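Local atomic coordinates of polyporopepsin (Irpex lacteus, PDB entry 1WKR), a protein that cleaves peptide bonds as a pepsin-like aspartic endopeptidase of broad specificity and clots milk. Residues 235-238 / 243-246. Numbering follows the deposited sequence.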
loop_
_atom_site.group_PDB
_atom_site.type_symbol
_atom_site.label_atom_id
_atom_site.label_comp_id
_atom_site.label_asym_id
_atom_site.label_seq_id
_atom_site.Cartn_x
_atom_site.Cartn_y
_atom_site.Cartn_z
ATOM N N VAL A 235 -12.670 -9.946 -20.189
ATOM C CA VAL A 235 -14.029 -9.330 -20.177
ATOM C C VAL A 235 -14.352 -9.027 -18.746
ATOM O O VAL A 235 -13.876 -9.601 -17.757
ATOM C CB VAL A 235 -15.023 -10.261 -20.838
ATOM C CG1 VAL A 235 -14.621 -10.554 -22.300
ATOM C CG2 VAL A 235 -15.319 -11.463 -20.085
ATOM N N ALA A 236 -15.318 -8.086 -18.543
ATOM C CA ALA A 236 -15.852 -7.794 -17.231
ATOM C C ALA A 236 -16.560 -8.908 -16.649
ATOM O O ALA A 236 -17.177 -9.832 -17.349
ATOM C CB ALA A 236 -16.937 -6.579 -17.402
ATOM N N ASP A 237 -16.501 -9.111 -15.341
ATOM C CA ASP A 237 -17.209 -10.126 -14.628
ATOM C C ASP A 237 -18.170 -9.559 -13.509
ATOM O O ASP A 237 -17.588 -8.928 -12.540
ATOM C CB ASP A 237 -16.200 -11.137 -14.035
ATOM C CG ASP A 237 -16.896 -12.183 -13.315
ATOM O OD1 ASP A 237 -17.486 -13.106 -13.992
ATOM O OD2 ASP A 237 -16.915 -12.247 -12.081
ATOM N N ASN A 238 -19.470 -10.070 -13.496
ATOM C CA ASN A 238 -20.466 -9.602 -12.475
ATOM C C ASN A 238 -20.052 -9.922 -11.179
ATOM O O ASN A 238 -20.166 -9.071 -10.166
ATOM C CB ASN A 238 -21.935 -10.178 -12.816
ATOM C CG ASN A 238 -23.016 -9.751 -11.808
ATOM O OD1 ASN A 238 -23.582 -8.656 -11.937
ATOM N ND2 ASN A 238 -23.232 -10.581 -10.746
ATOM N N LEU A 243 -11.715 -8.307 -13.930
ATOM C CA LEU A 243 -11.677 -8.901 -15.276
ATOM C C LEU A 243 -11.548 -10.392 -15.154
ATOM O O LEU A 243 -10.970 -10.898 -14.191
ATOM C CB LEU A 243 -10.474 -8.369 -15.991
ATOM C CG LEU A 243 -10.525 -6.916 -16.448
ATOM C CD1 LEU A 243 -9.170 -6.464 -17.016
ATOM C CD2 LEU A 243 -11.645 -6.655 -17.446
ATOM N N ARG A 244 -12.074 -11.130 -16.117
ATOM C CA ARG A 244 -11.977 -12.580 -16.159
ATOM C C ARG A 244 -11.372 -13.020 -17.497
ATOM O O ARG A 244 -11.634 -12.452 -18.535
ATOM C CB ARG A 244 -13.329 -13.257 -15.968
ATOM C CG ARG A 244 -13.324 -14.769 -15.857
ATOM C CD ARG A 244 -14.765 -15.480 -15.704
ATOM N NE ARG A 244 -14.610 -17.014 -15.962
ATOM C CZ ARG A 244 -14.868 -17.941 -15.098
ATOM N NH1 ARG A 244 -15.438 -17.753 -13.870
ATOM N NH2 ARG A 244 -14.475 -19.180 -15.380
ATOM N N LEU A 245 -10.566 -14.097 -17.411
ATOM C CA LEU A 245 -10.011 -14.766 -18.593
ATOM C C LEU A 245 -10.574 -16.220 -18.624
ATOM O O LEU A 245 -10.768 -16.832 -17.643
ATOM C CB LEU A 245 -8.459 -14.897 -18.466
ATOM C CG LEU A 245 -7.702 -13.579 -18.446
ATOM C CD1 LEU A 245 -6.197 -13.903 -18.389
ATOM C CD2 LEU A 245 -8.029 -12.760 -19.695
ATOM N N THR A 246 -10.698 -16.687 -19.885
ATOM C CA THR A 246 -10.907 -18.134 -20.072
ATOM C C THR A 246 -9.620 -18.900 -19.803
ATOM O O THR A 246 -8.525 -18.355 -19.677
ATOM C CB THR A 246 -11.308 -18.417 -21.530
ATOM O OG1 THR A 246 -10.234 -18.055 -22.403
ATOM C CG2 THR A 246 -12.592 -17.652 -21.935
#
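With R244 CG trans to its own backbone N (chi1 -174°) and the chain stretched from CG to NE, the arginine stem passes across D237, whose carboxyl carbon is likewise trans to N (chi1 -180°). The two side chains cross at a slant, touching at two points: CB of D237 lies 4.1 Å from CB of R244, and further along the chain OD1 of D237 is 4.0 Å from the aliphatic CD of R244. Between these two side chains the touching is done by methylenes and one carboxylate oxygen, not by paired charges. The carboxylate and guanidinium planes are turned 49° apart, and OD1 of D237 stays 5.1 Å from NH1 of R244, a spacing that may still give weak electrostatic attraction. OD2 of D237 is instead hydrogen-bonded to OG1 of T240, in the intervening loop.

In the backbone, V235 and R244 form an antiparallel hydrogen-bonded pair within a short β-hairpin at the surface, with two backbone bonds between the residues. N of R244 donates to O of V235 at 2.9 Å, and N of V235 returns a longer bond to O of R244 at 3.2 Å. The same V235 carbonyl receives a CH···O contact from CA of L243 (3.4 Å). This hairpin follows helix 222-232 in the chain of the pepsin-like fold, away from the catalytic aspartates D32 and D212, and strand 243-245 joins it to strand 289-295 through backbone bonds of L243 with L291 and L245 with V289. L243 is buried against F225 and Y228 of the helix, while its CD2 reaches back to within 3.7 Å of O of V235.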